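Local coordinates for protein glycoside hydrolase family 61 (Trichoderma reesei QM6a, PDB 5O2X) that is a copper-dependent lytic polysaccharide monooxygenase of family AA9 that probably cleaves cellulose chains oxidatively, at residues 32-37 with 58-63; 110-115 with 188-193; 137-142 with 234-239. All coordinates share one frame; numbering follows the deposited sequence.

Interaction 1. Residues 32-37 with 58-63; sequences VGWTAA and KNATNA. With NAG (2-acetamido-2-deoxy-beta-D-glucopyranose), chain B.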
loop_
_atom_site.group_PDB
_atom_site.type_symbol
_atom_site.label_atom_id
_atom_site.label_comp_id
_atom_site.label_asym_id
_atom_site.label_seq_id
_atom_site.Cartn_x
_atom_site.Cartn_y
_atom_site.Cartn_z
ATOM N N VAL A 32 1.680 -9.675 10.098
ATOM C CA VAL A 32 1.039 -8.364 10.064
ATOM C C VAL A 32 0.389 -8.060 8.748
ATOM O O VAL A 32 -0.412 -7.130 8.662
ATOM C CB VAL A 32 2.050 -7.264 10.448
ATOM C CG1 VAL A 32 2.564 -7.460 11.842
ATOM C CG2 VAL A 32 3.173 -7.145 9.454
ATOM N N GLY A 33 0.717 -8.813 7.682
ATOM C CA GLY A 33 0.096 -8.641 6.381
ATOM C C GLY A 33 -1.163 -9.458 6.253
ATOM O O GLY A 33 -1.230 -10.594 6.745
ATOM N N TRP A 34 -2.185 -8.889 5.599
ATOM C CA TRP A 34 -3.449 -9.608 5.414
ATOM C C TRP A 34 -3.263 -10.847 4.535
ATOM O O TRP A 34 -2.418 -10.909 3.649
ATOM C CB TRP A 34 -4.481 -8.669 4.817
ATOM C CG TRP A 34 -5.057 -7.685 5.827
ATOM C CD1 TRP A 34 -4.378 -6.992 6.786
ATOM C CD2 TRP A 34 -6.445 -7.393 5.999
ATOM N NE1 TRP A 34 -5.276 -6.271 7.548
ATOM C CE2 TRP A 34 -6.552 -6.527 7.111
ATOM C CE3 TRP A 34 -7.620 -7.844 5.384
ATOM C CZ2 TRP A 34 -7.771 -6.099 7.620
ATOM C CZ3 TRP A 34 -8.824 -7.395 5.892
ATOM C CH2 TRP A 34 -8.896 -6.561 6.994
ATOM N N THR A 35 -4.098 -11.848 4.810
ATOM C CA THR A 35 -4.150 -13.020 3.937
ATOM C C THR A 35 -4.890 -12.658 2.662
ATOM O O THR A 35 -5.940 -12.038 2.749
ATOM C CB THR A 35 -4.884 -14.150 4.661
ATOM O OG1 THR A 35 -4.152 -14.457 5.861
ATOM C CG2 THR A 35 -5.039 -15.394 3.803
ATOM N N ALA A 36 -4.345 -12.980 1.504
ATOM C CA ALA A 36 -4.997 -12.660 0.242
ATOM C C ALA A 36 -4.661 -13.734 -0.785
ATOM O O ALA A 36 -3.727 -14.524 -0.624
ATOM C CB ALA A 36 -4.620 -11.276 -0.253
ATOM N N ALA A 37 -5.436 -13.727 -1.867
ATOM C CA ALA A 37 -5.422 -14.806 -2.849
ATOM C C ALA A 37 -4.657 -14.443 -4.131
ATOM O O ALA A 37 -4.910 -15.041 -5.183
ATOM C CB ALA A 37 -6.829 -15.280 -3.135
ATOM N N LYS A 58 -7.342 -9.701 -3.452
ATOM C CA LYS A 58 -8.374 -10.699 -3.684
ATOM C C LYS A 58 -8.687 -11.532 -2.449
ATOM O O LYS A 58 -7.828 -12.115 -1.803
ATOM C CB LYS A 58 -7.965 -11.612 -4.838
ATOM C CG LYS A 58 -7.975 -10.899 -6.155
ATOM C CD LYS A 58 -7.554 -11.857 -7.294
ATOM C CE LYS A 58 -7.513 -11.168 -8.626
ATOM N NZ LYS A 58 -7.141 -12.137 -9.690
ATOM N N ASN A 59 -9.989 -11.593 -2.141
ATOM C CA ASN A 59 -10.512 -12.443 -1.081
ATOM C C ASN A 59 -9.845 -12.160 0.245
ATOM O O ASN A 59 -9.815 -13.018 1.110
ATOM C CB ASN A 59 -10.391 -13.931 -1.453
ATOM C CG ASN A 59 -11.215 -14.290 -2.615
ATOM O OD1 ASN A 59 -12.046 -13.527 -3.077
ATOM N ND2 ASN A 59 -11.020 -15.531 -3.085
ATOM N N ALA A 60 -9.367 -10.919 0.485
ATOM C CA ALA A 60 -8.482 -10.750 1.625
ATOM C C ALA A 60 -9.232 -10.924 2.946
ATOM O O ALA A 60 -10.364 -10.469 3.098
ATOM C CB ALA A 60 -7.817 -9.383 1.596
ATOM N N THR A 61 -8.528 -11.520 3.893
ATOM C CA THR A 61 -9.017 -11.663 5.258
ATOM C C THR A 61 -7.967 -11.126 6.210
ATOM O O THR A 61 -6.760 -11.097 5.923
ATOM C CB THR A 61 -9.392 -13.139 5.571
ATOM O OG1 THR A 61 -8.268 -13.982 5.336
ATOM C CG2 THR A 61 -10.542 -13.602 4.762
ATOM N N ASN A 62 -8.438 -10.716 7.370
ATOM C CA ASN A 62 -7.641 -9.916 8.278
ATOM C C ASN A 62 -6.350 -10.622 8.670
ATOM O O ASN A 62 -6.349 -11.791 9.070
ATOM C CB ASN A 62 -8.404 -9.642 9.568
ATOM C CG ASN A 62 -9.723 -8.929 9.353
ATOM O OD1 ASN A 62 -10.556 -9.374 8.556
ATOM N ND2 ASN A 62 -9.940 -7.833 10.061
ATOM N N ALA A 63 -5.249 -9.873 8.704
ATOM C CA ALA A 63 -4.073 -10.310 9.433
ATOM C C ALA A 63 -4.459 -10.524 10.891
ATOM O O ALA A 63 -5.264 -9.764 11.444
ATOM C CB ALA A 63 -2.962 -9.263 9.345
HETATM C C1 NAG B . -11.842 -16.044 -4.124
HETATM C C2 NAG B . -11.129 -17.143 -4.908
HETATM C C3 NAG B . -12.136 -17.733 -5.904
HETATM C C4 NAG B . -13.404 -18.182 -5.235
HETATM C C5 NAG B . -13.977 -17.077 -4.382
HETATM C C6 NAG B . -15.202 -17.483 -3.532
HETATM C C7 NAG B . -8.817 -17.064 -5.710
HETATM C C8 NAG B . -7.838 -16.386 -6.626
HETATM N N2 NAG B . -10.022 -16.565 -5.663
HETATM O O3 NAG B . -11.520 -18.860 -6.576
HETATM O O4 NAG B . -14.367 -18.618 -6.203
HETATM O O5 NAG B . -12.988 -16.615 -3.481
HETATM O O6 NAG B . -14.980 -18.709 -2.862
HETATM O O7 NAG B . -8.488 -18.030 -5.045
#

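Interaction 2. Residues 110-115 with 188-193; sequences EFFKID and LQPSGV. With MAN (alpha-D-mannopyranose), chain D.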
loop_
_atom_site.group_PDB
_atom_site.type_symbol
_atom_site.label_atom_id
_atom_site.label_comp_id
_atom_site.label_asym_id
_atom_site.label_seq_id
_atom_site.Cartn_x
_atom_site.Cartn_y
_atom_site.Cartn_z
ATOM N N GLU A 110 -12.363 3.280 6.278
ATOM C CA GLU A 110 -12.383 4.551 5.569
ATOM C C GLU A 110 -10.943 5.076 5.500
ATOM O O GLU A 110 -10.352 5.528 6.498
ATOM C CB GLU A 110 -13.340 5.520 6.245
ATOM C CG GLU A 110 -14.783 5.033 6.164
ATOM C CD GLU A 110 -15.748 5.878 6.919
ATOM O OE1 GLU A 110 -15.367 6.949 7.410
ATOM O OE2 GLU A 110 -16.916 5.448 7.029
ATOM N N PHE A 111 -10.387 4.989 4.303
ATOM C CA PHE A 111 -8.978 5.222 4.052
ATOM C C PHE A 111 -8.693 6.690 3.801
ATOM O O PHE A 111 -9.335 7.333 2.960
ATOM C CB PHE A 111 -8.539 4.428 2.829
ATOM C CG PHE A 111 -8.571 2.951 3.050
ATOM C CD1 PHE A 111 -7.549 2.313 3.737
ATOM C CD2 PHE A 111 -9.650 2.189 2.618
ATOM C CE1 PHE A 111 -7.581 0.944 3.989
ATOM C CE2 PHE A 111 -9.698 0.831 2.885
ATOM C CZ PHE A 111 -8.661 0.201 3.545
ATOM N N PHE A 112 -7.681 7.224 4.500
ATOM C CA PHE A 112 -7.127 8.542 4.206
ATOM C C PHE A 112 -5.706 8.347 3.665
ATOM O O PHE A 112 -4.961 7.475 4.110
ATOM C CB PHE A 112 -7.182 9.489 5.420
ATOM C CG PHE A 112 -6.558 8.968 6.692
ATOM C CD1 PHE A 112 -7.330 8.244 7.621
ATOM C CD2 PHE A 112 -5.246 9.227 7.005
ATOM C CE1 PHE A 112 -6.781 7.809 8.783
ATOM C CE2 PHE A 112 -4.705 8.798 8.199
ATOM C CZ PHE A 112 -5.461 8.083 9.100
ATOM N N LYS A 113 -5.365 9.169 2.667
ATOM C CA LYS A 113 -4.100 9.010 1.960
ATOM C C LYS A 113 -2.978 9.735 2.676
ATOM O O LYS A 113 -3.067 10.963 2.904
ATOM C CB LYS A 113 -4.256 9.534 0.529
ATOM C CG LYS A 113 -3.043 9.253 -0.336
ATOM C CD LYS A 113 -3.132 9.833 -1.733
ATOM C CE LYS A 113 -4.019 9.011 -2.658
ATOM N NZ LYS A 113 -4.339 9.796 -3.890
ATOM N N ILE A 114 -1.932 9.004 3.022
ATOM C CA ILE A 114 -0.773 9.599 3.689
ATOM C C ILE A 114 0.429 9.846 2.785
ATOM O O ILE A 114 1.283 10.637 3.176
ATOM C CB ILE A 114 -0.372 8.813 4.965
ATOM C CG1 ILE A 114 0.092 7.397 4.686
ATOM C CG2 ILE A 114 -1.505 8.871 5.982
ATOM C CD1 ILE A 114 0.775 6.740 5.881
ATOM N N ASP A 115 0.495 9.243 1.601
ATOM C CA ASP A 115 1.489 9.644 0.613
ATOM C C ASP A 115 0.993 9.243 -0.750
ATOM O O ASP A 115 0.018 8.492 -0.919
ATOM C CB ASP A 115 2.927 9.153 0.917
ATOM C CG ASP A 115 3.273 7.761 0.452
ATOM O OD1 ASP A 115 2.337 6.976 0.208
ATOM O OD2 ASP A 115 4.490 7.458 0.359
ATOM N N LEU A 188 -4.471 13.948 15.192
ATOM C CA LEU A 188 -4.892 13.981 13.790
ATOM C C LEU A 188 -5.730 12.726 13.473
ATOM O O LEU A 188 -5.240 11.605 13.677
ATOM C CB LEU A 188 -3.664 14.032 12.909
ATOM C CG LEU A 188 -3.860 14.092 11.420
ATOM C CD1 LEU A 188 -4.417 15.442 11.055
ATOM C CD2 LEU A 188 -2.569 13.818 10.664
ATOM N N GLN A 189 -6.914 12.932 12.938
ATOM C CA GLN A 189 -7.805 11.822 12.577
ATOM C C GLN A 189 -8.534 12.192 11.296
ATOM O O GLN A 189 -9.654 12.658 11.324
ATOM C CB GLN A 189 -8.739 11.457 13.736
ATOM C CG GLN A 189 -9.453 10.114 13.546
ATOM C CD GLN A 189 -8.529 8.920 13.478
ATOM O OE1 GLN A 189 -8.466 8.222 12.476
ATOM N NE2 GLN A 189 -7.845 8.661 14.582
ATOM N N PRO A 190 -7.859 12.035 10.150
ATOM C CA PRO A 190 -8.360 12.597 8.908
ATOM C C PRO A 190 -9.565 11.845 8.360
ATOM O O PRO A 190 -9.748 10.660 8.589
ATOM C CB PRO A 190 -7.167 12.446 7.952
ATOM C CG PRO A 190 -6.000 12.371 8.829
ATOM C CD PRO A 190 -6.477 11.550 9.976
ATOM N N SER A 191 -10.355 12.570 7.594
ATOM C CA SER A 191 -11.498 12.037 6.887
ATOM C C SER A 191 -11.089 11.045 5.809
ATOM O O SER A 191 -10.184 11.335 5.033
ATOM C CB SER A 191 -12.246 13.210 6.236
ATOM O OG SER A 191 -13.334 12.778 5.503
ATOM N N GLY A 192 -11.714 9.878 5.801
ATOM C CA GLY A 192 -11.380 8.839 4.821
ATOM C C GLY A 192 -12.482 8.515 3.842
ATOM O O GLY A 192 -13.577 9.065 3.895
ATOM N N VAL A 193 -12.134 7.620 2.908
ATOM C CA VAL A 193 -12.983 7.179 1.825
ATOM C C VAL A 193 -13.053 5.656 1.880
ATOM O O VAL A 193 -12.010 4.969 2.014
ATOM C CB VAL A 193 -12.385 7.645 0.460
ATOM C CG1 VAL A 193 -13.172 7.077 -0.710
ATOM C CG2 VAL A 193 -12.340 9.161 0.395
HETATM C C1 MAN D . -13.906 13.867 4.708
HETATM C C2 MAN D . -15.362 13.436 4.610
HETATM C C3 MAN D . -15.468 12.138 3.843
HETATM C C4 MAN D . -14.745 12.259 2.490
HETATM C C5 MAN D . -13.309 12.740 2.657
HETATM C C6 MAN D . -12.692 12.958 1.278
HETATM O O2 MAN D . -16.152 14.426 3.921
HETATM O O3 MAN D . -16.854 11.795 3.681
HETATM O O4 MAN D . -14.726 10.964 1.870
HETATM O O5 MAN D . -13.276 13.960 3.408
HETATM O O6 MAN D . -11.309 13.190 1.336
HETATM O O HOH W 1 -13.601 9.076 7.729
#

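Interaction 3. Residues 137-142 with 234-239; sequences NNTWVV and QGSSAA. With MAN (alpha-D-mannopyranose), chain M; NAG (2-acetamido-2-deoxy-beta-D-glucopyranose), chain C; MAN (alpha-D-mannopyranose), chain N.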
loop_
_atom_site.group_PDB
_atom_site.type_symbol
_atom_site.label_atom_id
_atom_site.label_comp_id
_atom_site.label_asym_id
_atom_site.label_seq_id
_atom_site.Cartn_x
_atom_site.Cartn_y
_atom_site.Cartn_z
ATOM N N ASN A 137 16.321 -0.952 -4.632
ATOM C CA ASN A 137 16.208 -2.390 -4.400
ATOM C C ASN A 137 14.783 -2.808 -4.061
ATOM O O ASN A 137 14.568 -3.658 -3.184
ATOM C CB ASN A 137 17.200 -2.947 -3.377
ATOM C CG ASN A 137 17.291 -4.458 -3.478
ATOM O OD1 ASN A 137 17.322 -5.002 -4.594
ATOM N ND2 ASN A 137 17.349 -5.141 -2.347
ATOM N N ASN A 138 13.808 -2.276 -4.812
ATOM C CA ASN A 138 12.446 -2.724 -4.703
ATOM C C ASN A 138 11.772 -2.353 -3.387
ATOM O O ASN A 138 10.944 -3.085 -2.857
ATOM C CB ASN A 138 12.293 -4.248 -4.977
ATOM C CG ASN A 138 11.790 -4.577 -6.348
ATOM O OD1 ASN A 138 12.098 -3.892 -7.340
ATOM N ND2 ASN A 138 10.990 -5.634 -6.412
ATOM N N THR A 139 12.113 -1.147 -2.884
ATOM C CA THR A 139 11.540 -0.688 -1.636
ATOM C C THR A 139 10.840 0.637 -1.823
ATOM O O THR A 139 11.127 1.424 -2.734
ATOM C CB THR A 139 12.575 -0.585 -0.509
ATOM O OG1 THR A 139 13.525 0.457 -0.767
ATOM C CG2 THR A 139 13.276 -1.907 -0.274
ATOM N N TRP A 140 9.937 0.914 -0.869
ATOM C CA TRP A 140 9.258 2.215 -0.728
ATOM C C TRP A 140 9.217 2.517 0.735
ATOM O O TRP A 140 8.970 1.614 1.555
ATOM C CB TRP A 140 7.847 2.179 -1.307
ATOM C CG TRP A 140 7.204 3.519 -1.383
ATOM C CD1 TRP A 140 6.252 4.054 -0.538
ATOM C CD2 TRP A 140 7.517 4.552 -2.316
ATOM N NE1 TRP A 140 5.945 5.325 -0.911
ATOM C CE2 TRP A 140 6.704 5.681 -1.992
ATOM C CE3 TRP A 140 8.393 4.646 -3.402
ATOM C CZ2 TRP A 140 6.744 6.873 -2.732
ATOM C CZ3 TRP A 140 8.418 5.802 -4.131
ATOM C CH2 TRP A 140 7.630 6.909 -3.788
ATOM N N VAL A 141 9.404 3.798 1.110
ATOM C CA VAL A 141 9.361 4.255 2.497
ATOM C C VAL A 141 8.201 5.200 2.690
ATOM O O VAL A 141 8.056 6.159 1.930
ATOM C CB VAL A 141 10.682 4.957 2.877
ATOM C CG1 VAL A 141 10.628 5.497 4.309
ATOM C CG2 VAL A 141 11.830 3.966 2.729
ATOM N N VAL A 142 7.383 4.945 3.729
ATOM C CA VAL A 142 6.307 5.875 4.148
ATOM C C VAL A 142 6.557 6.243 5.597
ATOM O O VAL A 142 7.034 5.436 6.376
ATOM C CB VAL A 142 4.899 5.249 3.901
ATOM C CG1 VAL A 142 4.592 4.160 4.912
ATOM C CG2 VAL A 142 3.805 6.312 3.860
ATOM N N GLN A 234 13.175 8.867 -0.053
ATOM C CA GLN A 234 13.303 7.436 -0.340
ATOM C C GLN A 234 14.749 6.970 -0.210
ATOM O O GLN A 234 15.676 7.728 -0.403
ATOM C CB GLN A 234 12.800 7.131 -1.736
ATOM C CG GLN A 234 11.324 7.503 -1.908
ATOM C CD GLN A 234 10.444 6.699 -0.981
ATOM O OE1 GLN A 234 10.484 5.444 -0.993
ATOM N NE2 GLN A 234 9.711 7.365 -0.125
ATOM N N GLY A 235 14.913 5.695 0.084
ATOM C CA GLY A 235 16.207 5.059 0.224
ATOM C C GLY A 235 16.070 3.851 1.113
ATOM O O GLY A 235 15.444 3.892 2.154
ATOM N N SER A 236 16.654 2.737 0.671
ATOM C CA SER A 236 16.530 1.478 1.407
ATOM C C SER A 236 17.437 1.496 2.617
ATOM O O SER A 236 18.500 2.102 2.614
ATOM C CB SER A 236 16.922 0.364 0.467
ATOM O OG SER A 236 16.723 -0.865 1.184
ATOM N N SER A 237 17.023 0.796 3.664
ATOM C CA SER A 237 17.906 0.547 4.797
ATOM C C SER A 237 17.656 -0.866 5.278
ATOM O O SER A 237 16.590 -1.446 5.068
ATOM C CB SER A 237 17.707 1.555 5.910
ATOM O OG SER A 237 16.502 1.294 6.553
ATOM N N ALA A 238 18.691 -1.416 5.903
ATOM C CA ALA A 238 18.666 -2.780 6.389
ATOM C C ALA A 238 17.948 -2.859 7.728
ATOM O O ALA A 238 17.985 -1.917 8.521
ATOM C CB ALA A 238 20.088 -3.305 6.544
ATOM N N ALA A 239 17.338 -3.992 8.016
ATOM C CA ALA A 239 16.868 -4.256 9.346
ATOM C C ALA A 239 18.020 -4.554 10.265
ATOM O O ALA A 239 19.071 -5.076 9.844
ATOM C CB ALA A 239 15.931 -5.449 9.345
HETATM C C1 MAN M . 16.840 -2.007 0.335
HETATM C C2 MAN M . 16.529 -3.202 1.191
HETATM C C3 MAN M . 17.606 -3.431 2.227
HETATM C C4 MAN M . 18.981 -3.467 1.610
HETATM C C5 MAN M . 19.184 -2.261 0.701
HETATM C C6 MAN M . 20.467 -2.337 -0.091
HETATM O O2 MAN M . 16.438 -4.331 0.316
HETATM O O3 MAN M . 17.367 -4.654 2.940
HETATM O O4 MAN M . 19.958 -3.440 2.661
HETATM O O5 MAN M . 18.123 -2.105 -0.235
HETATM O O6 MAN M . 20.704 -1.115 -0.792
HETATM C C1 NAG C . 17.370 -6.602 -2.311
HETATM C C2 NAG C . 18.391 -7.168 -1.370
HETATM C C3 NAG C . 18.329 -8.691 -1.467
HETATM C C4 NAG C . 16.948 -9.211 -1.190
HETATM C C5 NAG C . 15.907 -8.470 -2.017
HETATM C C6 NAG C . 14.509 -8.748 -1.551
HETATM C C7 NAG C . 20.608 -6.373 -0.763
HETATM C C8 NAG C . 21.936 -5.893 -1.258
HETATM N N2 NAG C . 19.709 -6.680 -1.692
HETATM O O3 NAG C . 19.268 -9.319 -0.580
HETATM O O4 NAG C . 16.849 -10.621 -1.478
HETATM O O5 NAG C . 16.088 -7.029 -1.871
HETATM O O6 NAG C . 14.347 -8.468 -0.170
HETATM O O7 NAG C . 20.347 -6.449 0.448
HETATM C C1 MAN N . 16.227 2.218 7.618
HETATM C C2 MAN N . 15.263 1.562 8.593
HETATM C C3 MAN N . 13.870 1.416 7.937
HETATM C C4 MAN N . 13.402 2.773 7.460
HETATM C C5 MAN N . 14.440 3.324 6.488
HETATM C C6 MAN N . 14.114 4.708 6.006
HETATM O O2 MAN N . 15.141 2.324 9.778
HETATM O O3 MAN N . 12.972 0.834 8.876
HETATM O O4 MAN N . 12.140 2.628 6.826
HETATM O O5 MAN N . 15.710 3.429 7.104
HETATM O O6 MAN N . 13.850 5.591 7.127
HETATM O O HOH W 2 11.960 4.038 -2.881
HETATM O O HOH W 3 13.407 3.328 -0.500
#

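Interaction 1. Residues 32-37 with 58-63
T35 and T61 form a single antiparallel bridge, a hydrogen-bonded pair, between two irregular segments whose end-to-end directions lie 156° apart. T35 N reaches T61 O at 3.0 Å, and T61 N returns to T35 O at 2.9 Å. Two residues past T35, A37 N bonds to K58 O, while A60 CA sits 3.1 Å from T35 O in a CA-H...O contact.

W34 carries the side-chain contact. With CG anti to the carbonyl carbon (chi1 -76°), its indole is brought against the backbone of T61, N62 and A63. N62 CA stands over the six-membered ring, 3.4 Å from the centroid and close to the normal, as a CH-pi contact, and A63 N lies over the same face. The N62 amide runs alongside the ring, planes 26° apart, CG 3.4 Å from W34 CH2, and its ND2 is held by C101 O and V104 O. A60 CB comes to the ring edge, and W34 NE1 donates to N179 OD1. These loops flank helix 53-56, and W34 also touches C56 and C177, the disulfide that ties this helix to strand 172-183. Replacing W34 by an alanine would probably open a gap against N62 and A63 and leave N179 OD1 without its indole N-H.

A63 CB fits against the carbonyl oxygens of V32 and G33. N59 ND2 is glycosylated, and NAG C8 lies 3.5 Å from A37 O.

Interaction 2. Residues 110-115 with 188-193
F111 and V193 are an antiparallel hydrogen-bonded pair, CA atoms 5.0 Å apart, in which F111 N bonds to V193 O and V193 N to F111 O. The chain draws in closely beside this pair: G192 CA lies 3.1 Å from F111 O, and a CB on G192 would run into E110 O and F111 N.

F112 makes the main side-chain contact. Its CG is wedged between the backbone N and the carbonyl carbon (chi1 54°), which turns the ring toward P190. The pyrrolidine lies across one face: P190 CD is 3.7 Å from the ring centroid and 11° off its normal, a CH-pi contact, while P190 CG sits 3.7 Å from F112 CD2. Q189 crosses the phenyl at about a right angle, its amide plane turned 82° from the ring, with OE1 4.1 Å from F112 CE1. This amide is fixed by other partners, Y153 OH on NE2 and N96 ND2 on OE1.

At the surface, E110 OE1, in one of two conformers and so only tentatively, accepts from a water that itself accepts from G192 N. The preceding residue, S191, is O-mannosylated through OG, and the mannose folds back so that its O4 donates to G192 O at 3.0 Å.

Short strand 193-194 is thus added alongside strand 110-121 in the larger sheet of the AA9 beta-sandwich, where partner strand 90-96 supplies Y93, A95 and L94 against F111 and F112. Y153 and R156 of strand 151-161 touch the two phenylalanines as well, and V225 packs on both F112 and P190.

Interaction 3. Residues 137-142 with 234-239
Strand 139-143, an outermost strand of the five-stranded sheet in the AA9 beta-sandwich, is joined here by a C-terminal segment, probably part of the predicted linker found to be integral to the catalytic domain. No backbone pairing links the two; the Q234 side chain docks on V141 instead, its amide completing a two-bond ring like that of a neighbouring strand. V141 N donates to Q234 OE1 at 2.9 Å, in the carbonyl plane on a lone pair, and Q234 NE2 donates to V141 O at 2.9 Å and 173°, almost straight. NE2 also binds V232 O, so both its hydrogens have partners. A bend at chi2 (-62°) folds the amide over W140, with planes 20° apart and stacked, and OE1 lies 3.2 Å above one face of the indole, offset toward the rim. The paired bonds and the stack together fix the rotation of the amide.

Further along, one water donates to T139 OG1 and accepts from G235 N; OG1 has N136 O as its protein partner. S236 CB packs 3.6 Å from T139 OG1. S236 and S237 are O-mannosylated. N137 carries an N-linked NAG, and its ND2 donates to O2 of the S236 mannose at 2.9 Å.

How the interactions relate
Interaction 1 closes first along the chain, whereas interactions 2 and 3 cross, their segments alternating. The three centres lie 21 to 23 Å apart pairwise. Interaction 1 touches neither of the others, its nearest atoms being about 8 Å from interaction 2 and about 12 Å from interaction 3. Interactions 2 and 3 meet between the two sheets: D115 OD2 and W140 NE1, 2.9 Å apart, probably form a hydrogen bond. Strand 110-121 of the seven-stranded sheet thus adjoins strand 139-143 of the five-stranded one. Each contact carries at least one glycan; interaction 1 ties two loops, interaction 2 adds a loop and short strand to a sheet, and interaction 3 docks the C-terminal segment on a sheet edge.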